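PDB 4ATF: beta-agarase B from Zobellia galactanivorans, which hydrolyses the beta-1,4-galactosidic linkages of agarose at random positions along the chain, with retention of the anomeric configuration. Local coordinates for residues E53-N61 and L68-S76; I139-D148 and N195-W205. The protein carries 1 engineered substitution. All coordinates share one frame; numbering follows the deposited sequence.

Following the chain from its N terminus, interaction 1 comes first: 53-61 leaves helix 49-54, passes through the short strand 55-56 and runs into the substrate-binding loop, and after six loop residues 68-76 returns to meet it, closing a small loop at the margin of the beta-sandwich. Interaction 2 opens only afterwards and closes a much longer excursion, 46 residues with strands and a short helix, by laying strand 199-207 behind strand 137-145, which carries the probable catalytic residues. The two loops are in series, neither enclosing nor crossing the other, and their centres lie about 20 Å apart. Interaction 1 fits out one side of the agarose cleft; interaction 2 packs the core beneath its floor.

Interaction 1 (E53-N61 and L68-S76); sequences EKWDDFYHN and LTEWKRDRS. With AAL (3,6-anhydro-alpha-L-galactopyranose), chain E; GAL (beta-D-galactopyranose), chain B; AAL (3,6-anhydro-alpha-L-galactopyranose), chain C.
R73 grips two successive aspartates with one nitrogen: NH1 donates to D57 OD1 at 2.8 Å and to D56 OD1 at 2.9 Å. Both oxygens lie close to the guanidinium plane; D57 OD1 is approached nearly along its C-O bond, whereas D56 OD1 is met on its syn side, 29° out of the carboxylate plane. Water 1 joins R73 NH2 to D56 OD2, and CB of F58 covers one guanidinium face. F58 itself swings its ring over to W71, CE1 reaching the backbone O of W71 at 3.3 Å, near the ring plane. W71 then brings CZ3 over one face of Y59, 3.4 Å from CG, with the ring planes inclined by 31°. In this GH16 beta-sandwich the loop borders the agarose cleft, and Y59 and N61 converge on one sugar hydroxyl: Y59 OH donates to O2 of the galactose at 2.8 Å, N61 ND2 at 3.2 Å. With CG anti to the backbone N (chi1 -178°), Y59 points its hydroxyl at the sugar while W71 covers the CB end of its ring. Farther out, D57 has a second cationic partner, K47, at OD2, the indole nitrogen of W71 is hydrogen-bonded to T261, and H60 hydrogen-bonds D256 and D135.

Interaction 2 (I139-D148 and N195-W205); sequences IDILDAYGAD and NKEFHRFGVYW. Engineered in segment 139-148: D143 (natural residue Glu).
L142 sets CD1 squarely over the ring of F201, 3.7 Å from the centroid and only 3° off its normal, a CH-pi contact in which CD2 also lies near the ring, beside CD2 and CE2 of F201. Toward the start of 139-148, I139 repeats the arrangement on W205: its CD1 stands above the five-membered ring, 3.6 Å from the centroid, the two side chains crossing at about a right angle. Between them I141 sends its branches different ways. CG1, anti to the carbonyl carbon (chi1 -64°), meets V203 CG1 at 3.7 Å, while CG2 reaches the backbone O of F201. I141 and L142 form a classic beta bulge opposite V128, consistent with both consecutive side chains packing between strands 137-145 and 199-207, in the core of the GH16 jelly-roll sandwich. On the cleft side of strand 137-145 lie D140 and D143, the latter an engineered aspartate at the probable proton-donor position. Near the loop end, water 3 donates to G146 O and accepts from N195 N, both at 2.8 Å. The strands thus meet through hydrocarbon and aromatic faces without a clear direct hydrogen bond, implying adhesion by dispersion and burial, with water 2 between I141 O and G202 O.

Interaction 1 (E53-N61 and L68-S76)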
loop_
_atom_site.group_PDB
_atom_site.type_symbol
_atom_site.label_atom_id
_atom_site.label_comp_id
_atom_site.label_asym_id
_atom_site.label_seq_id
_atom_site.Cartn_x
_atom_site.Cartn_y
_atom_site.Cartn_z
ATOM N N GLU A 53 1.593 -6.840 -19.633
ATOM C CA GLU A 53 2.904 -7.484 -19.447
ATOM C C GLU A 53 3.317 -7.466 -17.984
ATOM O O GLU A 53 3.850 -8.453 -17.482
ATOM C CB GLU A 53 4.020 -6.839 -20.260
ATOM C CG GLU A 53 5.465 -7.291 -19.798
ATOM C CD GLU A 53 5.761 -8.772 -20.032
ATOM O OE1 GLU A 53 4.900 -9.480 -20.565
ATOM O OE2 GLU A 53 6.881 -9.241 -19.717
ATOM N N LYS A 54 3.066 -6.349 -17.295
ATOM C CA LYS A 54 3.535 -6.202 -15.950
ATOM C C LYS A 54 2.467 -6.326 -14.883
ATOM O O LYS A 54 2.818 -6.614 -13.728
ATOM C CB LYS A 54 4.233 -4.839 -15.772
ATOM C CG LYS A 54 5.536 -4.777 -16.574
ATOM C CD LYS A 54 6.370 -3.493 -16.368
ATOM C CE LYS A 54 7.587 -3.603 -17.291
ATOM N NZ LYS A 54 8.208 -2.318 -17.435
ATOM N N TRP A 55 1.188 -6.108 -15.210
ATOM C CA TRP A 55 0.171 -6.057 -14.182
ATOM C C TRP A 55 -1.056 -6.901 -14.522
ATOM O O TRP A 55 -1.416 -7.051 -15.696
ATOM C CB TRP A 55 -0.319 -4.596 -13.971
ATOM C CG TRP A 55 0.833 -3.666 -13.725
ATOM C CD1 TRP A 55 1.460 -2.866 -14.645
ATOM C CD2 TRP A 55 1.479 -3.416 -12.453
ATOM N NE1 TRP A 55 2.478 -2.112 -14.017
ATOM C CE2 TRP A 55 2.535 -2.466 -12.690
ATOM C CE3 TRP A 55 1.287 -3.915 -11.147
ATOM C CZ2 TRP A 55 3.409 -2.006 -11.657
ATOM C CZ3 TRP A 55 2.149 -3.452 -10.100
ATOM C CH2 TRP A 55 3.208 -2.493 -10.382
ATOM N N ASP A 56 -1.748 -7.354 -13.479
ATOM C CA ASP A 56 -3.137 -7.854 -13.618
ATOM C C ASP A 56 -4.059 -6.820 -12.973
ATOM O O ASP A 56 -3.699 -6.279 -11.876
ATOM C CB ASP A 56 -3.269 -9.182 -12.846
ATOM C CG ASP A 56 -4.669 -9.830 -13.019
ATOM O OD1 ASP A 56 -5.423 -9.501 -13.972
ATOM O OD2 ASP A 56 -5.013 -10.665 -12.169
ATOM N N ASP A 57 -5.228 -6.525 -13.575
ATOM C CA ASP A 57 -6.040 -5.412 -13.020
ATOM C C ASP A 57 -7.052 -5.917 -11.990
ATOM O O ASP A 57 -8.213 -5.469 -11.928
ATOM C CB ASP A 57 -6.702 -4.516 -14.108
ATOM C CG ASP A 57 -7.545 -5.329 -15.161
ATOM O OD1 ASP A 57 -7.528 -6.615 -15.143
ATOM O OD2 ASP A 57 -8.222 -4.660 -16.025
ATOM N N PHE A 58 -6.569 -6.804 -11.098
ATOM C CA PHE A 58 -7.399 -7.240 -9.965
ATOM C C PHE A 58 -6.512 -7.541 -8.782
ATOM O O PHE A 58 -5.278 -7.503 -8.903
ATOM C CB PHE A 58 -8.292 -8.463 -10.324
ATOM C CG PHE A 58 -9.561 -8.543 -9.452
ATOM C CD1 PHE A 58 -10.593 -7.637 -9.638
ATOM C CD2 PHE A 58 -9.671 -9.481 -8.409
ATOM C CE1 PHE A 58 -11.780 -7.634 -8.839
ATOM C CE2 PHE A 58 -10.840 -9.495 -7.577
ATOM C CZ PHE A 58 -11.894 -8.551 -7.795
ATOM N N TYR A 59 -7.138 -7.818 -7.644
ATOM C CA TYR A 59 -6.451 -8.409 -6.477
ATOM C C TYR A 59 -5.913 -9.813 -6.816
ATOM O O TYR A 59 -6.222 -10.339 -7.854
ATOM C CB TYR A 59 -7.425 -8.426 -5.310
ATOM C CG TYR A 59 -6.877 -8.969 -4.001
ATOM C CD1 TYR A 59 -5.913 -8.228 -3.238
ATOM C CD2 TYR A 59 -7.416 -10.149 -3.440
ATOM C CE1 TYR A 59 -5.456 -8.722 -1.946
ATOM C CE2 TYR A 59 -6.938 -10.647 -2.172
ATOM C CZ TYR A 59 -5.976 -9.927 -1.456
ATOM O OH TYR A 59 -5.534 -10.431 -0.229
ATOM N N HIS A 60 -5.067 -10.406 -5.966
ATOM C CA HIS A 60 -4.376 -11.619 -6.414
ATOM C C HIS A 60 -5.206 -12.900 -6.248
ATOM O O HIS A 60 -4.728 -13.957 -6.561
ATOM C CB HIS A 60 -2.942 -11.729 -5.893
ATOM C CG HIS A 60 -2.799 -12.063 -4.430
ATOM N ND1 HIS A 60 -1.557 -12.264 -3.843
ATOM C CD2 HIS A 60 -3.716 -12.197 -3.433
ATOM C CE1 HIS A 60 -1.726 -12.536 -2.554
ATOM N NE2 HIS A 60 -3.024 -12.497 -2.277
ATOM N N ASN A 61 -6.448 -12.787 -5.766
ATOM C CA ASN A 61 -7.389 -13.898 -5.836
ATOM C C ASN A 61 -8.748 -13.260 -5.987
ATOM O O ASN A 61 -8.821 -12.048 -6.137
ATOM C CB ASN A 61 -7.323 -14.807 -4.578
ATOM C CG ASN A 61 -7.577 -14.046 -3.276
ATOM O OD1 ASN A 61 -8.568 -13.338 -3.134
ATOM N ND2 ASN A 61 -6.673 -14.217 -2.286
ATOM N N LEU A 68 -16.737 -1.787 2.756
ATOM C CA LEU A 68 -17.663 -1.565 1.626
ATOM C C LEU A 68 -16.962 -1.738 0.268
ATOM O O LEU A 68 -17.579 -1.509 -0.777
ATOM C CB LEU A 68 -18.219 -0.154 1.693
ATOM C CG LEU A 68 -19.123 0.166 2.888
ATOM C CD1 LEU A 68 -19.486 1.682 2.944
ATOM C CD2 LEU A 68 -20.335 -0.743 2.810
ATOM N N THR A 69 -15.686 -2.115 0.259
ATOM C CA THR A 69 -14.926 -2.235 -1.036
ATOM C C THR A 69 -15.498 -3.332 -1.963
ATOM O O THR A 69 -15.783 -4.464 -1.500
ATOM C CB THR A 69 -13.449 -2.559 -0.838
ATOM O OG1 THR A 69 -12.879 -1.652 0.126
ATOM C CG2 THR A 69 -12.716 -2.429 -2.157
ATOM N N GLU A 70 -15.702 -3.005 -3.258
ATOM C CA GLU A 70 -15.944 -4.110 -4.219
ATOM C C GLU A 70 -15.043 -3.825 -5.417
ATOM O O GLU A 70 -15.372 -2.952 -6.254
ATOM C CB GLU A 70 -17.438 -4.188 -4.586
ATOM C CG GLU A 70 -17.642 -5.272 -5.702
ATOM C CD GLU A 70 -19.124 -5.429 -6.094
ATOM O OE1 GLU A 70 -19.848 -6.147 -5.353
ATOM O OE2 GLU A 70 -19.551 -4.851 -7.142
ATOM N N TRP A 71 -13.856 -4.441 -5.444
ATOM C CA TRP A 71 -12.918 -4.125 -6.500
ATOM C C TRP A 71 -13.471 -4.505 -7.868
ATOM O O TRP A 71 -14.160 -5.521 -8.008
ATOM C CB TRP A 71 -11.581 -4.831 -6.309
ATOM C CG TRP A 71 -10.777 -4.213 -5.139
ATOM C CD1 TRP A 71 -10.549 -2.863 -4.875
ATOM C CD2 TRP A 71 -10.080 -4.934 -4.140
ATOM N NE1 TRP A 71 -9.747 -2.716 -3.758
ATOM C CE2 TRP A 71 -9.466 -3.978 -3.267
ATOM C CE3 TRP A 71 -9.910 -6.310 -3.871
ATOM C CZ2 TRP A 71 -8.668 -4.373 -2.145
ATOM C CZ3 TRP A 71 -9.111 -6.685 -2.746
ATOM C CH2 TRP A 71 -8.528 -5.720 -1.908
ATOM N N LYS A 72 -13.076 -3.740 -8.892
ATOM C CA LYS A 72 -13.485 -3.971 -10.311
ATOM C C LYS A 72 -12.304 -3.755 -11.237
ATOM O O LYS A 72 -11.496 -2.804 -11.048
ATOM C CB LYS A 72 -14.617 -2.978 -10.669
ATOM C CG LYS A 72 -15.973 -3.319 -10.011
ATOM C CD LYS A 72 -16.606 -4.636 -10.644
ATOM C CE LYS A 72 -17.955 -4.875 -10.018
ATOM N NZ LYS A 72 -18.641 -6.110 -10.502
ATOM N N ARG A 73 -12.177 -4.619 -12.248
ATOM C CA ARG A 73 -11.125 -4.477 -13.277
ATOM C C ARG A 73 -11.226 -3.119 -13.967
ATOM O O ARG A 73 -10.224 -2.514 -14.239
ATOM C CB ARG A 73 -11.189 -5.601 -14.334
ATOM C CG ARG A 73 -10.744 -6.936 -13.730
ATOM C CD ARG A 73 -10.852 -8.064 -14.723
ATOM N NE ARG A 73 -10.551 -9.373 -14.101
ATOM C CZ ARG A 73 -9.344 -9.817 -13.802
ATOM N NH1 ARG A 73 -8.268 -9.071 -14.045
ATOM N NH2 ARG A 73 -9.214 -11.038 -13.245
ATOM N N ASP A 74 -12.445 -2.651 -14.217
ATOM C CA ASP A 74 -12.635 -1.419 -14.960
ATOM C C ASP A 74 -12.669 -0.116 -14.097
ATOM O O ASP A 74 -13.101 0.950 -14.582
ATOM C CB ASP A 74 -13.891 -1.565 -15.831
ATOM C CG ASP A 74 -15.197 -1.566 -15.014
ATOM O OD1 ASP A 74 -15.186 -1.523 -13.763
ATOM O OD2 ASP A 74 -16.269 -1.598 -15.663
ATOM N N ARG A 75 -12.142 -0.193 -12.870
ATOM C CA ARG A 75 -11.953 1.024 -12.081
ATOM C C ARG A 75 -10.459 1.424 -11.980
ATOM O O ARG A 75 -10.079 2.291 -11.168
ATOM C CB ARG A 75 -12.621 0.889 -10.678
ATOM C CG ARG A 75 -14.171 1.030 -10.732
ATOM C CD ARG A 75 -14.534 2.479 -11.083
ATOM N NE ARG A 75 -15.971 2.727 -11.361
ATOM C CZ ARG A 75 -16.562 2.509 -12.555
ATOM N NH1 ARG A 75 -15.869 2.047 -13.617
ATOM N NH2 ARG A 75 -17.840 2.791 -12.720
ATOM N N SER A 76 -9.614 0.737 -12.728
ATOM C CA SER A 76 -8.231 1.206 -12.914
ATOM C C SER A 76 -7.968 1.479 -14.398
ATOM O O SER A 76 -8.597 0.861 -15.294
ATOM C CB SER A 76 -7.222 0.162 -12.348
ATOM O OG SER A 76 -7.469 -1.099 -13.008
HETATM C C1 AAL E . -9.331 -15.432 -0.215
HETATM C C2 AAL E . -8.592 -16.708 -0.759
HETATM C C3 AAL E . -9.529 -17.429 -1.735
HETATM C C4 AAL E . -10.822 -17.771 -1.075
HETATM C C5 AAL E . -11.472 -16.418 -0.909
HETATM C C6 AAL E . -11.335 -15.993 -2.381
HETATM O O2 AAL E . -8.253 -17.622 0.289
HETATM O O3 AAL E . -9.993 -16.482 -2.727
HETATM O O4 AAL E . -11.652 -18.724 -1.667
HETATM O O5 AAL E . -10.773 -15.639 0.093
HETATM C C1 GAL B . -7.780 -11.643 2.398
HETATM C C2 GAL B . -7.537 -12.987 1.690
HETATM C C3 GAL B . -8.878 -13.624 1.263
HETATM C C4 GAL B . -9.863 -13.678 2.452
HETATM C C5 GAL B . -9.974 -12.298 3.131
HETATM C C6 GAL B . -10.965 -12.488 4.261
HETATM O O2 GAL B . -6.626 -12.878 0.574
HETATM O O3 GAL B . -8.604 -14.955 0.883
HETATM O O4 GAL B . -9.288 -14.503 3.452
HETATM O O5 GAL B . -8.652 -11.828 3.547
HETATM O O6 GAL B . -11.112 -11.173 4.672
HETATM C C1 AAL C . -5.102 -7.592 4.631
HETATM C C2 AAL C . -6.209 -8.369 5.403
HETATM C C3 AAL C . -6.221 -9.843 4.880
HETATM C C4 AAL C . -6.356 -10.018 3.412
HETATM C C5 AAL C . -5.103 -9.339 2.910
HETATM C C6 AAL C . -4.068 -10.093 3.792
HETATM O O2 AAL C . -7.473 -7.754 5.163
HETATM O O3 AAL C . -4.856 -10.395 4.991
HETATM O O4 AAL C . -6.485 -11.301 2.868
HETATM O O5 AAL C . -5.054 -7.910 3.174
HETATM O O HOH W 1 -7.004 -12.210 -12.012
#

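Interaction 2 (I139-D148 and N195-W205)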
loop_
_atom_site.group_PDB
_atom_site.type_symbol
_atom_site.label_atom_id
_atom_site.label_comp_id
_atom_site.label_asym_id
_atom_site.label_seq_id
_atom_site.Cartn_x
_atom_site.Cartn_y
_atom_site.Cartn_z
ATOM N N ILE A 139 3.888 -5.973 3.647
ATOM C CA ILE A 139 4.689 -4.779 3.943
ATOM C C ILE A 139 3.960 -3.605 3.294
ATOM O O ILE A 139 3.669 -3.664 2.078
ATOM C CB ILE A 139 6.136 -4.866 3.370
ATOM C CG1 ILE A 139 6.934 -5.983 4.083
ATOM C CG2 ILE A 139 6.852 -3.439 3.560
ATOM C CD1 ILE A 139 8.170 -6.488 3.254
ATOM N N ASP A 140 3.562 -2.596 4.086
ATOM C CA ASP A 140 2.991 -1.366 3.494
ATOM C C ASP A 140 4.047 -0.442 2.903
ATOM O O ASP A 140 5.126 -0.299 3.481
ATOM C CB ASP A 140 2.397 -0.506 4.558
ATOM C CG ASP A 140 1.286 -1.131 5.268
ATOM O OD1 ASP A 140 0.666 -2.137 4.839
ATOM O OD2 ASP A 140 1.093 -0.556 6.358
ATOM N N ILE A 141 3.853 0.158 1.756
ATOM C CA ILE A 141 4.833 1.167 1.364
ATOM C C ILE A 141 4.124 2.524 1.565
ATOM O O ILE A 141 4.665 3.508 2.190
ATOM C CB ILE A 141 5.321 0.912 -0.078
ATOM C CG1 ILE A 141 6.075 -0.435 -0.134
ATOM C CG2 ILE A 141 6.213 2.083 -0.613
ATOM C CD1 ILE A 141 6.209 -0.969 -1.560
ATOM N N LEU A 142 2.860 2.554 1.161
ATOM C CA LEU A 142 2.040 3.786 1.364
ATOM C C LEU A 142 0.662 3.291 1.873
ATOM O O LEU A 142 0.053 2.387 1.263
ATOM C CB LEU A 142 1.797 4.519 0.044
ATOM C CG LEU A 142 0.785 5.704 0.029
ATOM C CD1 LEU A 142 1.164 6.816 1.032
ATOM C CD2 LEU A 142 0.673 6.316 -1.456
ATOM N N ASP A 143 0.160 3.870 2.943
ATOM C CA ASP A 143 -1.197 3.545 3.383
ATOM C C ASP A 143 -1.682 4.843 4.041
ATOM O O ASP A 143 -1.189 5.254 5.128
ATOM C CB ASP A 143 -1.205 2.331 4.361
ATOM C CG ASP A 143 -2.587 2.154 5.099
ATOM O OD1 ASP A 143 -3.687 2.321 4.573
ATOM O OD2 ASP A 143 -2.590 1.778 6.255
ATOM N N ALA A 144 -2.550 5.575 3.344
ATOM C CA ALA A 144 -2.920 6.949 3.800
ATOM C C ALA A 144 -4.363 7.246 3.494
ATOM O O ALA A 144 -4.865 6.820 2.449
ATOM C CB ALA A 144 -1.978 8.046 3.083
ATOM N N TYR A 145 -4.996 8.012 4.385
ATOM C CA TYR A 145 -6.411 8.428 4.302
ATOM C C TYR A 145 -6.316 9.940 4.118
ATOM O O TYR A 145 -6.189 10.685 5.092
ATOM C CB TYR A 145 -7.162 8.041 5.615
ATOM C CG TYR A 145 -6.974 6.568 5.921
ATOM C CD1 TYR A 145 -5.864 6.128 6.654
ATOM C CD2 TYR A 145 -7.850 5.572 5.410
ATOM C CE1 TYR A 145 -5.636 4.774 6.916
ATOM C CE2 TYR A 145 -7.610 4.168 5.707
ATOM C CZ TYR A 145 -6.513 3.805 6.450
ATOM O OH TYR A 145 -6.211 2.462 6.741
ATOM N N GLY A 146 -6.344 10.430 2.878
ATOM C CA GLY A 146 -5.957 11.828 2.640
ATOM C C GLY A 146 -6.942 12.985 2.833
ATOM O O GLY A 146 -6.512 14.145 2.755
ATOM N N ALA A 147 -8.239 12.714 3.042
ATOM C CA ALA A 147 -9.265 13.796 2.960
ATOM C C ALA A 147 -8.986 14.986 3.893
ATOM O O ALA A 147 -8.608 14.777 5.077
ATOM C CB ALA A 147 -10.688 13.267 3.274
ATOM N N ASP A 148 -9.221 16.206 3.397
ATOM C CA ASP A 148 -9.219 17.376 4.314
ATOM C C ASP A 148 -10.408 17.319 5.302
ATOM O O ASP A 148 -10.294 17.784 6.453
ATOM C CB ASP A 148 -9.363 18.661 3.501
ATOM C CG ASP A 148 -8.103 18.924 2.600
ATOM O OD1 ASP A 148 -6.958 18.524 3.015
ATOM O OD2 ASP A 148 -8.262 19.555 1.518
ATOM N N ASN A 195 -2.368 15.014 0.462
ATOM C CA ASN A 195 -3.220 15.061 -0.746
ATOM C C ASN A 195 -2.855 16.237 -1.738
ATOM O O ASN A 195 -3.354 16.286 -2.884
ATOM C CB ASN A 195 -4.714 15.039 -0.400
ATOM C CG ASN A 195 -5.204 16.349 0.211
ATOM O OD1 ASN A 195 -6.015 16.349 1.162
ATOM N ND2 ASN A 195 -4.766 17.457 -0.340
ATOM N N LYS A 196 -1.951 17.137 -1.331
ATOM C CA LYS A 196 -1.708 18.333 -2.133
ATOM C C LYS A 196 -0.719 18.080 -3.272
ATOM O O LYS A 196 -0.759 18.819 -4.244
ATOM C CB LYS A 196 -1.216 19.499 -1.264
ATOM C CG LYS A 196 -2.277 20.010 -0.262
ATOM C CD LYS A 196 -1.839 21.293 0.393
ATOM C CE LYS A 196 -3.082 22.156 0.725
ATOM N NZ LYS A 196 -3.617 21.805 1.979
ATOM N N GLU A 197 0.161 17.078 -3.156
ATOM C CA GLU A 197 1.282 16.926 -4.135
ATOM C C GLU A 197 1.665 15.480 -4.313
ATOM O O GLU A 197 1.318 14.666 -3.482
ATOM C CB GLU A 197 2.568 17.706 -3.684
ATOM C CG GLU A 197 2.390 19.151 -3.388
ATOM C CD GLU A 197 2.191 20.033 -4.582
ATOM O OE1 GLU A 197 2.275 19.602 -5.760
ATOM O OE2 GLU A 197 1.996 21.223 -4.332
ATOM N N PHE A 198 2.327 15.154 -5.422
ATOM C CA PHE A 198 3.048 13.890 -5.487
ATOM C C PHE A 198 4.196 13.855 -4.511
ATOM O O PHE A 198 4.961 14.836 -4.392
ATOM C CB PHE A 198 3.585 13.630 -6.931
ATOM C CG PHE A 198 2.468 13.231 -7.900
ATOM C CD1 PHE A 198 1.702 14.245 -8.560
ATOM C CD2 PHE A 198 2.138 11.874 -8.113
ATOM C CE1 PHE A 198 0.631 13.923 -9.414
ATOM C CE2 PHE A 198 1.107 11.551 -8.995
ATOM C CZ PHE A 198 0.335 12.557 -9.620
ATOM N N HIS A 199 4.364 12.712 -3.853
ATOM C CA HIS A 199 5.536 12.469 -3.007
ATOM C C HIS A 199 6.098 11.085 -3.327
ATOM O O HIS A 199 5.438 10.211 -3.963
ATOM C CB HIS A 199 5.107 12.519 -1.509
ATOM C CG HIS A 199 4.671 13.886 -1.056
ATOM N ND1 HIS A 199 5.559 14.843 -0.589
ATOM C CD2 HIS A 199 3.455 14.459 -1.006
ATOM C CE1 HIS A 199 4.904 15.950 -0.280
ATOM N NE2 HIS A 199 3.617 15.741 -0.519
ATOM N N ARG A 200 7.314 10.852 -2.874
ATOM C CA ARG A 200 7.975 9.564 -3.101
ATOM C C ARG A 200 7.946 8.763 -1.809
ATOM O O ARG A 200 8.552 9.190 -0.813
ATOM C CB ARG A 200 9.449 9.800 -3.490
ATOM C CG ARG A 200 9.638 10.315 -4.934
ATOM C CD ARG A 200 11.036 9.975 -5.389
ATOM N NE ARG A 200 11.899 10.883 -4.844
ATOM C CZ ARG A 200 13.055 10.707 -4.224
ATOM N NH1 ARG A 200 13.639 9.530 -3.860
ATOM N NH2 ARG A 200 13.581 11.855 -3.933
ATOM N N PHE A 201 7.299 7.602 -1.821
ATOM C CA PHE A 201 7.218 6.723 -0.678
ATOM C C PHE A 201 7.968 5.418 -1.012
ATOM O O PHE A 201 7.592 4.726 -1.965
ATOM C CB PHE A 201 5.721 6.400 -0.412
ATOM C CG PHE A 201 4.874 7.620 -0.226
ATOM C CD1 PHE A 201 4.833 8.267 1.002
ATOM C CD2 PHE A 201 4.147 8.138 -1.292
ATOM C CE1 PHE A 201 4.037 9.430 1.218
ATOM C CE2 PHE A 201 3.326 9.291 -1.164
ATOM C CZ PHE A 201 3.227 9.954 0.128
ATOM N N GLY A 202 8.975 5.054 -0.207
ATOM C CA GLY A 202 9.778 3.900 -0.525
ATOM C C GLY A 202 10.015 3.047 0.711
ATOM O O GLY A 202 9.838 3.511 1.881
ATOM N N VAL A 203 10.437 1.807 0.467
ATOM C CA VAL A 203 10.820 0.904 1.539
ATOM C C VAL A 203 12.035 0.115 1.081
ATOM O O VAL A 203 12.076 -0.376 -0.055
ATOM C CB VAL A 203 9.703 -0.094 1.888
ATOM C CG1 VAL A 203 9.579 -1.172 0.800
ATOM C CG2 VAL A 203 9.977 -0.752 3.255
ATOM N N TYR A 204 13.046 0.027 1.950
ATOM C CA TYR A 204 14.148 -0.937 1.737
ATOM C C TYR A 204 13.799 -2.147 2.589
ATOM O O TYR A 204 13.867 -2.076 3.852
ATOM C CB TYR A 204 15.509 -0.377 2.200
ATOM C CG TYR A 204 16.700 -1.314 1.957
ATOM C CD1 TYR A 204 16.621 -2.397 1.008
ATOM C CD2 TYR A 204 17.935 -1.119 2.651
ATOM C CE1 TYR A 204 17.739 -3.235 0.776
ATOM C CE2 TYR A 204 19.056 -1.946 2.386
ATOM C CZ TYR A 204 18.922 -2.983 1.465
ATOM O OH TYR A 204 20.009 -3.773 1.271
ATOM N N TRP A 205 13.434 -3.255 1.932
ATOM C CA TRP A 205 13.172 -4.505 2.629
ATOM C C TRP A 205 14.529 -5.228 2.497
ATOM O O TRP A 205 14.843 -5.805 1.436
ATOM C CB TRP A 205 12.081 -5.243 1.880
ATOM C CG TRP A 205 11.788 -6.670 2.312
ATOM C CD1 TRP A 205 12.123 -7.317 3.513
ATOM C CD2 TRP A 205 11.022 -7.588 1.542
ATOM N NE1 TRP A 205 11.639 -8.662 3.487
ATOM C CE2 TRP A 205 10.950 -8.830 2.291
ATOM C CE3 TRP A 205 10.405 -7.496 0.256
ATOM C CZ2 TRP A 205 10.282 -9.969 1.796
ATOM C CZ3 TRP A 205 9.701 -8.668 -0.258
ATOM C CH2 TRP A 205 9.682 -9.892 0.530
HETATM O O HOH W 2 7.431 4.747 3.043
HETATM O O HOH W 3 -3.748 14.292 2.759
HETATM O O HOH W 4 -5.998 19.916 0.272
#